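Local coordinates for Lmo2445 protein (Listeria monocytogenes EGD-e, PDB 5HZL) that is of unknown function but is a secreted, internalin-like leucine-rich-repeat protein that binds calcium ions, at residues A[22-30]-A[64-75]; A[92-103]-A[115-123]. All coordinates share one frame; numbering follows the deposited sequence.

From the N terminus, the chain enters contact 1 through helix 20-23 and the start of helix 27-36. It then passes strand 56-58, one of the two edge strands of the parallel sheet, before residues 64-75 return to the same helices, so contact 1 ties the N-terminal calcium-binding region to the first part of the leucine-rich-repeat array. Contact 2 opens only after contact 1 has closed: it joins 92-103 and 115-123, the loops leading into the neighbouring parallel strands 105-107 and 126-128. The two loops are in series, neither nested nor crossed, yet they touch: Asn73 ND2 lies 3.0 Å from Asp95 O, a probable hydrogen bond, and Leu72 O packs on Ala99 CB.

Contact 1: A[22-30]-A[64-75]; sequences EAFPVEAIA and LTGEDLSVLNNE. With CA (calcium ion), chain B.
With CG placed beside the backbone N (chi1 -47°), the ring of Phe24 extends along the 3-10 turn of 71-74: CG1 of Val71 lies in the ring plane at its edge, 3.5 Å from Phe24 CB, and CZ reaches Glu75 CG at 3.4 Å. The same choice of first torsion in Asn74 (chi1 -70°) carries its amide to the end of helix 20-23. There ND2 donates to Ala23 O over 2.8 Å (N-H...O 158°), with the carbonyl oxygen close to the amide plane but the donor tilted out of the carbonyl plane. Next along, Val26, the N-cap residue of helix 27-36, meets Val71 CG2 through its own CG2 at 3.7 Å, while its CG1 lies against the Asp68 carboxylate. In the first turn of that helix, Ile29 CG1 touches Leu64 CD2 at 3.7 Å, and its CG2 branch meets Leu72 CD2. Asp68 is held by a capping box with Thr65: its N donates to Thr65 OG1, and its OD2 accepts from Thr65 N. Glu27 turns to calcium through OE2 at 2.6 Å, alongside Glu31. The interface is therefore mainly apolar, with a single side-chain hydrogen bond joining the segments and the metal ligand kept outside the packing.

Contact 2: A[92-103]-A[115-123]; sequences ELPDLSEALPAL and VFPDANYPN
Glu92 lies alongside Val115, its CG 3.7 Å from Val115 CG2, where the two residues form a parallel beta bridge. The bridge is secured by Leu93 N donating to Val115 O over 3.1 Å (N-H...O 159°). Leu93 and Phe116 each hold CG opposite their own backbone N (chi1 -179° in both) and run side by side, with Leu93 CD2 touching Phe116 CD1 at 3.6 Å. Further on, Asp95 makes an Asx turn: OD1 accepts both Ser97 N and Ser97 OG, the latter through the syn lone pair, while its carboxylate rests against Ala119 CB. Leu96 N gives a bent hydrogen bond to Tyr121 OH at 3.1 Å (135°), and Ser97 CB sits over one face of the tyrosine ring, toward its rim. Leu100 O approaches that ring at its edge, in plane. At the end of the type I turn from Leu100 to Leu103, Leu103 lies beside the tyrosine, CD2 to CE1 3.6 Å, and its side chain also touches Leu83 of strand 82-84. A water donates to Pro101 O and to Leu103 O (2.9 Å) and accepts from Asn123 N. Adjoining loops of the repeat array are thus joined by one bridge bond, a buried tyrosine and a water, the tyrosine supplying apolar ring contacts and a hydroxyl acceptor for a backbone N-H.

Contact 1: A[22-30]-A[64-75]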
loop_
_atom_site.group_PDB
_atom_site.type_symbol
_atom_site.label_atom_id
_atom_site.label_comp_id
_atom_site.label_asym_id
_atom_site.label_seq_id
_atom_site.Cartn_x
_atom_site.Cartn_y
_atom_site.Cartn_z
ATOM N N GLU A 22 -31.097 10.654 -6.738
ATOM C CA GLU A 22 -31.697 9.901 -5.627
ATOM C C GLU A 22 -30.911 8.615 -5.415
ATOM O O GLU A 22 -30.720 8.182 -4.288
ATOM C CB GLU A 22 -33.175 9.601 -5.830
ATOM C CG GLU A 22 -34.077 10.833 -5.792
ATOM C CD GLU A 22 -35.564 10.482 -5.714
ATOM O OE1 GLU A 22 -35.919 9.268 -5.757
ATOM O OE2 GLU A 22 -36.378 11.429 -5.596
ATOM N N ALA A 23 -30.450 8.017 -6.506
ATOM C CA ALA A 23 -29.669 6.782 -6.416
ATOM C C ALA A 23 -28.279 7.035 -5.819
ATOM O O ALA A 23 -27.806 6.271 -4.973
ATOM C CB ALA A 23 -29.538 6.128 -7.792
ATOM N N PHE A 24 -27.637 8.112 -6.264
ATOM C CA PHE A 24 -26.292 8.440 -5.808
ATOM C C PHE A 24 -26.262 9.913 -5.405
ATOM O O PHE A 24 -25.955 10.755 -6.225
ATOM C CB PHE A 24 -25.301 8.147 -6.938
ATOM C CG PHE A 24 -25.499 6.797 -7.592
ATOM C CD1 PHE A 24 -25.083 5.630 -6.966
ATOM C CD2 PHE A 24 -26.092 6.700 -8.848
ATOM C CE1 PHE A 24 -25.262 4.393 -7.567
ATOM C CE2 PHE A 24 -26.266 5.462 -9.466
ATOM C CZ PHE A 24 -25.847 4.306 -8.822
ATOM N N PRO A 25 -26.592 10.226 -4.135
ATOM C CA PRO A 25 -26.651 11.615 -3.680
ATOM C C PRO A 25 -25.337 12.330 -3.306
ATOM O O PRO A 25 -25.207 12.873 -2.213
ATOM C CB PRO A 25 -27.654 11.552 -2.508
ATOM C CG PRO A 25 -27.549 10.183 -1.997
ATOM C CD PRO A 25 -27.160 9.302 -3.138
ATOM N N VAL A 26 -24.393 12.340 -4.236
ATOM C CA VAL A 26 -23.117 13.015 -4.095
ATOM C C VAL A 26 -22.969 13.674 -5.458
ATOM O O VAL A 26 -22.850 12.963 -6.469
ATOM C CB VAL A 26 -21.957 12.038 -3.830
ATOM C CG1 VAL A 26 -20.619 12.763 -3.867
ATOM C CG2 VAL A 26 -22.139 11.326 -2.500
ATOM N N GLU A 27 -22.998 15.011 -5.484
ATOM C CA GLU A 27 -22.902 15.799 -6.735
ATOM C C GLU A 27 -21.950 15.215 -7.800
ATOM O O GLU A 27 -22.389 14.818 -8.894
ATOM C CB GLU A 27 -22.514 17.258 -6.426
ATOM C CG GLU A 27 -22.411 18.160 -7.658
ATOM C CD GLU A 27 -21.995 19.592 -7.337
ATOM O OE1 GLU A 27 -21.918 19.985 -6.143
ATOM O OE2 GLU A 27 -21.746 20.333 -8.311
ATOM N N ALA A 28 -20.665 15.156 -7.442
ATOM C CA ALA A 28 -19.606 14.663 -8.317
ATOM C C ALA A 28 -19.865 13.287 -8.921
ATOM O O ALA A 28 -19.630 13.082 -10.113
ATOM C CB ALA A 28 -18.297 14.643 -7.558
ATOM N N ILE A 29 -20.342 12.358 -8.100
ATOM C CA ILE A 29 -20.606 10.996 -8.545
ATOM C C ILE A 29 -21.805 10.960 -9.484
ATOM O O ILE A 29 -21.743 10.320 -10.529
ATOM C CB ILE A 29 -20.743 10.024 -7.349
ATOM C CG1 ILE A 29 -19.384 9.935 -6.620
ATOM C CG2 ILE A 29 -21.194 8.638 -7.809
ATOM C CD1 ILE A 29 -19.341 9.062 -5.381
ATOM N N ALA A 30 -22.878 11.663 -9.131
ATOM C CA ALA A 30 -24.067 11.703 -9.989
ATOM C C ALA A 30 -23.783 12.352 -11.350
ATOM O O ALA A 30 -24.344 11.937 -12.368
ATOM C CB ALA A 30 -25.216 12.407 -9.286
ATOM N N LEU A 64 -13.157 12.989 -4.271
ATOM C CA LEU A 64 -13.979 12.048 -3.517
ATOM C C LEU A 64 -13.284 11.393 -2.308
ATOM O O LEU A 64 -12.111 11.046 -2.363
ATOM C CB LEU A 64 -14.469 10.931 -4.447
ATOM C CG LEU A 64 -15.256 11.306 -5.701
ATOM C CD1 LEU A 64 -15.519 10.081 -6.556
ATOM C CD2 LEU A 64 -16.561 11.966 -5.341
ATOM N N THR A 65 -14.051 11.224 -1.234
ATOM C CA THR A 65 -13.613 10.579 -0.014
ATOM C C THR A 65 -14.213 9.182 -0.030
ATOM O O THR A 65 -14.988 8.873 -0.916
ATOM C CB THR A 65 -14.157 11.314 1.224
ATOM O OG1 THR A 65 -15.590 11.322 1.191
ATOM C CG2 THR A 65 -13.662 12.734 1.260
ATOM N N GLY A 66 -13.854 8.345 0.944
ATOM C CA GLY A 66 -14.407 6.985 1.078
ATOM C C GLY A 66 -15.924 7.046 1.247
ATOM O O GLY A 66 -16.644 6.289 0.603
ATOM N N GLU A 67 -16.393 7.943 2.125
ATOM C CA GLU A 67 -17.831 8.188 2.352
ATOM C C GLU A 67 -18.574 8.459 1.055
ATOM O O GLU A 67 -19.634 7.898 0.817
ATOM C CB GLU A 67 -18.028 9.430 3.233
ATOM C CG GLU A 67 -18.005 9.241 4.741
ATOM C CD GLU A 67 -19.327 8.699 5.280
ATOM O OE1 GLU A 67 -19.661 8.989 6.453
ATOM O OE2 GLU A 67 -20.063 8.021 4.532
ATOM N N ASP A 68 -18.027 9.354 0.240
ATOM C CA ASP A 68 -18.636 9.691 -1.046
ATOM C C ASP A 68 -18.808 8.424 -1.861
ATOM O O ASP A 68 -19.895 8.126 -2.305
ATOM C CB ASP A 68 -17.782 10.703 -1.836
ATOM C CG ASP A 68 -17.719 12.094 -1.187
ATOM O OD1 ASP A 68 -18.695 12.484 -0.512
ATOM O OD2 ASP A 68 -16.701 12.811 -1.391
ATOM N N LEU A 69 -17.725 7.670 -2.019
ATOM C CA LEU A 69 -17.756 6.423 -2.793
ATOM C C LEU A 69 -18.693 5.338 -2.283
ATOM O O LEU A 69 -19.162 4.528 -3.070
ATOM C CB LEU A 69 -16.351 5.815 -2.915
ATOM C CG LEU A 69 -15.331 6.546 -3.779
ATOM C CD1 LEU A 69 -13.963 5.906 -3.624
ATOM C CD2 LEU A 69 -15.755 6.558 -5.239
ATOM N N SER A 70 -18.958 5.312 -0.987
ATOM C CA SER A 70 -19.830 4.278 -0.418
ATOM C C SER A 70 -21.237 4.315 -1.021
ATOM O O SER A 70 -21.957 3.319 -1.025
ATOM C CB SER A 70 -19.858 4.354 1.111
ATOM O OG SER A 70 -20.340 5.596 1.553
ATOM N N VAL A 71 -21.596 5.482 -1.538
ATOM C CA VAL A 71 -22.874 5.688 -2.224
ATOM C C VAL A 71 -23.085 4.730 -3.417
ATOM O O VAL A 71 -24.235 4.403 -3.739
ATOM C CB VAL A 71 -23.007 7.179 -2.620
ATOM C CG1 VAL A 71 -23.886 7.398 -3.821
ATOM C CG2 VAL A 71 -23.482 7.998 -1.422
ATOM N N LEU A 72 -21.991 4.279 -4.045
ATOM C CA LEU A 72 -22.046 3.327 -5.171
ATOM C C LEU A 72 -22.777 2.027 -4.787
ATOM O O LEU A 72 -23.427 1.395 -5.642
ATOM C CB LEU A 72 -20.648 3.019 -5.710
ATOM C CG LEU A 72 -19.909 4.183 -6.386
ATOM C CD1 LEU A 72 -18.466 3.814 -6.708
ATOM C CD2 LEU A 72 -20.626 4.653 -7.648
ATOM N N ASN A 73 -22.679 1.642 -3.511
ATOM C CA ASN A 73 -23.389 0.464 -3.000
ATOM C C ASN A 73 -24.923 0.580 -2.998
ATOM O O ASN A 73 -25.613 -0.390 -2.676
ATOM C CB ASN A 73 -22.861 0.074 -1.624
ATOM C CG ASN A 73 -21.474 -0.519 -1.695
ATOM O OD1 ASN A 73 -21.182 -1.299 -2.596
ATOM N ND2 ASN A 73 -20.624 -0.188 -0.732
ATOM N N ASN A 74 -25.450 1.753 -3.353
ATOM C CA ASN A 74 -26.898 1.933 -3.467
ATOM C C ASN A 74 -27.442 1.205 -4.673
ATOM O O ASN A 74 -28.637 1.116 -4.817
ATOM C CB ASN A 74 -27.307 3.406 -3.567
ATOM C CG ASN A 74 -27.105 4.167 -2.268
ATOM O OD1 ASN A 74 -26.697 3.605 -1.248
ATOM N ND2 ASN A 74 -27.396 5.463 -2.300
ATOM N N GLU A 75 -26.572 0.717 -5.550
ATOM C CA GLU A 75 -27.009 -0.024 -6.725
ATOM C C GLU A 75 -25.997 -1.113 -7.066
ATOM O O GLU A 75 -25.001 -1.297 -6.371
ATOM C CB GLU A 75 -27.190 0.915 -7.929
ATOM C CG GLU A 75 -28.147 2.087 -7.727
ATOM C CD GLU A 75 -29.574 1.679 -7.388
ATOM O OE1 GLU A 75 -29.974 0.498 -7.571
ATOM O OE2 GLU A 75 -30.305 2.574 -6.936
HETATM CA CA CA B . -20.712 20.151 -10.673
#

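Contact 2: A[92-103]-A[115-123]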
loop_
_atom_site.group_PDB
_atom_site.type_symbol
_atom_site.label_atom_id
_atom_site.label_comp_id
_atom_site.label_asym_id
_atom_site.label_seq_id
_atom_site.Cartn_x
_atom_site.Cartn_y
_atom_site.Cartn_z
ATOM N N GLU A 92 -10.166 5.893 4.119
ATOM C CA GLU A 92 -10.612 4.488 4.199
ATOM C C GLU A 92 -11.539 4.174 3.049
ATOM O O GLU A 92 -12.627 4.722 2.973
ATOM C CB GLU A 92 -11.269 4.183 5.545
ATOM C CG GLU A 92 -10.237 4.248 6.665
ATOM C CD GLU A 92 -10.745 3.962 8.063
ATOM O OE1 GLU A 92 -11.974 3.936 8.298
ATOM O OE2 GLU A 92 -9.881 3.780 8.939
ATOM N N LEU A 93 -11.090 3.308 2.138
ATOM C CA LEU A 93 -11.895 2.915 0.969
ATOM C C LEU A 93 -12.994 1.934 1.397
ATOM O O LEU A 93 -12.699 0.933 2.043
ATOM C CB LEU A 93 -11.020 2.227 -0.090
ATOM C CG LEU A 93 -11.712 1.778 -1.389
ATOM C CD1 LEU A 93 -12.083 2.957 -2.287
ATOM C CD2 LEU A 93 -10.822 0.830 -2.165
ATOM N N PRO A 94 -14.255 2.196 1.024
ATOM C CA PRO A 94 -15.272 1.229 1.439
ATOM C C PRO A 94 -15.213 -0.091 0.646
ATOM O O PRO A 94 -14.484 -0.218 -0.359
ATOM C CB PRO A 94 -16.581 1.962 1.136
ATOM C CG PRO A 94 -16.244 2.793 -0.066
ATOM C CD PRO A 94 -14.819 3.235 0.138
ATOM N N ASP A 95 -15.980 -1.061 1.135
ATOM C CA ASP A 95 -16.120 -2.377 0.521
ATOM C C ASP A 95 -17.203 -2.189 -0.553
ATOM O O ASP A 95 -18.386 -2.058 -0.223
ATOM C CB ASP A 95 -16.528 -3.394 1.605
ATOM C CG ASP A 95 -16.796 -4.802 1.065
ATOM O OD1 ASP A 95 -17.060 -4.967 -0.146
ATOM O OD2 ASP A 95 -16.768 -5.749 1.890
ATOM N N LEU A 96 -16.791 -2.167 -1.821
ATOM C CA LEU A 96 -17.703 -1.974 -2.957
ATOM C C LEU A 96 -18.088 -3.265 -3.707
ATOM O O LEU A 96 -18.612 -3.189 -4.822
ATOM C CB LEU A 96 -17.098 -0.964 -3.944
ATOM C CG LEU A 96 -16.833 0.459 -3.435
ATOM C CD1 LEU A 96 -16.053 1.258 -4.453
ATOM C CD2 LEU A 96 -18.132 1.173 -3.091
ATOM N N SER A 97 -17.860 -4.433 -3.101
ATOM C CA SER A 97 -18.193 -5.727 -3.736
ATOM C C SER A 97 -19.684 -5.921 -4.026
ATOM O O SER A 97 -20.053 -6.693 -4.900
ATOM C CB SER A 97 -17.713 -6.890 -2.870
ATOM O OG SER A 97 -18.334 -6.875 -1.599
ATOM N N GLU A 98 -20.518 -5.216 -3.271
ATOM C CA GLU A 98 -21.976 -5.271 -3.408
ATOM C C GLU A 98 -22.346 -4.592 -4.754
ATOM O O GLU A 98 -23.152 -5.101 -5.533
ATOM C CB GLU A 98 -22.619 -4.523 -2.212
ATOM C CG GLU A 98 -24.079 -4.840 -1.887
ATOM C CD GLU A 98 -24.289 -6.231 -1.255
ATOM O OE1 GLU A 98 -23.292 -6.972 -1.033
ATOM O OE2 GLU A 98 -25.470 -6.582 -0.965
ATOM N N ALA A 99 -21.712 -3.455 -5.014
ATOM C CA ALA A 99 -21.940 -2.671 -6.230
ATOM C C ALA A 99 -21.151 -3.103 -7.456
ATOM O O ALA A 99 -21.570 -2.837 -8.586
ATOM C CB ALA A 99 -21.627 -1.207 -5.955
ATOM N N LEU A 100 -20.023 -3.763 -7.239
ATOM C CA LEU A 100 -19.164 -4.156 -8.342
ATOM C C LEU A 100 -18.850 -5.653 -8.349
ATOM O O LEU A 100 -17.693 -6.055 -8.245
ATOM C CB LEU A 100 -17.885 -3.326 -8.250
ATOM C CG LEU A 100 -18.091 -1.808 -8.194
ATOM C CD1 LEU A 100 -16.769 -1.119 -7.894
ATOM C CD2 LEU A 100 -18.705 -1.285 -9.481
ATOM N N PRO A 101 -19.882 -6.487 -8.520
ATOM C CA PRO A 101 -19.659 -7.938 -8.523
ATOM C C PRO A 101 -18.762 -8.460 -9.663
ATOM O O PRO A 101 -18.103 -9.476 -9.485
ATOM C CB PRO A 101 -21.073 -8.502 -8.656
ATOM C CG PRO A 101 -21.811 -7.453 -9.415
ATOM C CD PRO A 101 -21.255 -6.142 -8.940
ATOM N N ALA A 102 -18.723 -7.768 -10.801
ATOM C CA ALA A 102 -17.912 -8.183 -11.954
ATOM C C ALA A 102 -16.536 -7.506 -12.038
ATOM O O ALA A 102 -15.820 -7.671 -13.032
ATOM C CB ALA A 102 -18.695 -7.893 -13.225
ATOM N N LEU A 103 -16.155 -6.779 -10.990
ATOM C CA LEU A 103 -14.898 -6.038 -10.990
ATOM C C LEU A 103 -13.665 -6.899 -11.277
ATOM O O LEU A 103 -13.471 -7.939 -10.653
ATOM C CB LEU A 103 -14.734 -5.302 -9.663
ATOM C CG LEU A 103 -13.635 -4.239 -9.625
ATOM C CD1 LEU A 103 -13.844 -3.189 -10.713
ATOM C CD2 LEU A 103 -13.619 -3.591 -8.248
ATOM N N VAL A 115 -6.533 2.806 3.738
ATOM C CA VAL A 115 -6.944 1.427 4.049
ATOM C C VAL A 115 -7.651 0.839 2.850
ATOM O O VAL A 115 -8.621 1.431 2.349
ATOM C CB VAL A 115 -7.974 1.357 5.216
ATOM C CG1 VAL A 115 -8.511 -0.061 5.426
ATOM C CG2 VAL A 115 -7.380 1.894 6.503
ATOM N N PHE A 116 -7.180 -0.327 2.413
ATOM C CA PHE A 116 -7.783 -1.057 1.308
ATOM C C PHE A 116 -8.308 -2.325 1.986
ATOM O O PHE A 116 -7.552 -3.262 2.195
ATOM C CB PHE A 116 -6.749 -1.341 0.227
ATOM C CG PHE A 116 -7.306 -2.076 -0.948
ATOM C CD1 PHE A 116 -7.993 -1.391 -1.957
ATOM C CD2 PHE A 116 -7.163 -3.453 -1.045
ATOM C CE1 PHE A 116 -8.522 -2.078 -3.042
ATOM C CE2 PHE A 116 -7.687 -4.139 -2.125
ATOM C CZ PHE A 116 -8.370 -3.455 -3.126
ATOM N N PRO A 117 -9.617 -2.367 2.312
ATOM C CA PRO A 117 -10.160 -3.515 3.055
ATOM C C PRO A 117 -10.291 -4.829 2.296
ATOM O O PRO A 117 -10.276 -4.864 1.052
ATOM C CB PRO A 117 -11.565 -3.036 3.447
ATOM C CG PRO A 117 -11.979 -2.206 2.276
ATOM C CD PRO A 117 -10.713 -1.539 1.760
ATOM N N ASP A 118 -10.403 -5.894 3.086
ATOM C CA ASP A 118 -10.598 -7.231 2.576
ATOM C C ASP A 118 -12.029 -7.169 2.037
ATOM O O ASP A 118 -12.959 -6.721 2.724
ATOM C CB ASP A 118 -10.410 -8.285 3.679
ATOM C CG ASP A 118 -8.947 -8.363 4.205
ATOM O OD1 ASP A 118 -7.977 -8.029 3.469
ATOM O OD2 ASP A 118 -8.762 -8.794 5.365
ATOM N N ALA A 119 -12.180 -7.583 0.788
ATOM C CA ALA A 119 -13.458 -7.522 0.108
ATOM C C ALA A 119 -13.580 -8.646 -0.890
ATOM O O ALA A 119 -12.597 -9.064 -1.505
ATOM C CB ALA A 119 -13.581 -6.184 -0.598
ATOM N N ASN A 120 -14.810 -9.095 -1.068
ATOM C CA ASN A 120 -15.109 -10.196 -1.951
ATOM C C ASN A 120 -15.209 -9.822 -3.434
ATOM O O ASN A 120 -16.274 -9.476 -3.910
ATOM C CB ASN A 120 -16.418 -10.839 -1.457
ATOM C CG ASN A 120 -16.783 -12.099 -2.213
ATOM O OD1 ASN A 120 -15.924 -12.792 -2.774
ATOM N ND2 ASN A 120 -18.063 -12.414 -2.215
ATOM N N TYR A 121 -14.092 -9.896 -4.150
ATOM C CA TYR A 121 -14.048 -9.611 -5.595
ATOM C C TYR A 121 -13.453 -10.852 -6.287
ATOM O O TYR A 121 -12.250 -10.942 -6.508
ATOM C CB TYR A 121 -13.220 -8.371 -5.950
ATOM C CG TYR A 121 -13.615 -7.059 -5.333
ATOM C CD1 TYR A 121 -14.683 -6.326 -5.814
ATOM C CD2 TYR A 121 -12.868 -6.511 -4.306
ATOM C CE1 TYR A 121 -15.022 -5.094 -5.255
ATOM C CE2 TYR A 121 -13.192 -5.288 -3.747
ATOM C CZ TYR A 121 -14.265 -4.581 -4.224
ATOM O OH TYR A 121 -14.549 -3.369 -3.648
ATOM N N PRO A 122 -14.304 -11.820 -6.625
ATOM C CA PRO A 122 -13.847 -13.057 -7.271
ATOM C C PRO A 122 -13.061 -12.872 -8.565
ATOM O O PRO A 122 -12.059 -13.557 -8.779
ATOM C CB PRO A 122 -15.161 -13.787 -7.600
ATOM C CG PRO A 122 -16.170 -13.222 -6.676
ATOM C CD PRO A 122 -15.770 -11.798 -6.448
ATOM N N ASN A 123 -13.521 -11.947 -9.401
ATOM C CA ASN A 123 -12.927 -11.683 -10.705
ATOM C C ASN A 123 -11.799 -10.667 -10.729
ATOM O O ASN A 123 -11.261 -10.385 -11.798
ATOM C CB ASN A 123 -14.034 -11.209 -11.643
ATOM C CG ASN A 123 -15.179 -12.197 -11.742
ATOM O OD1 ASN A 123 -15.052 -13.359 -11.377
ATOM N ND2 ASN A 123 -16.303 -11.737 -12.250
HETATM O O HOH W 1 -15.063 -9.279 -8.693
#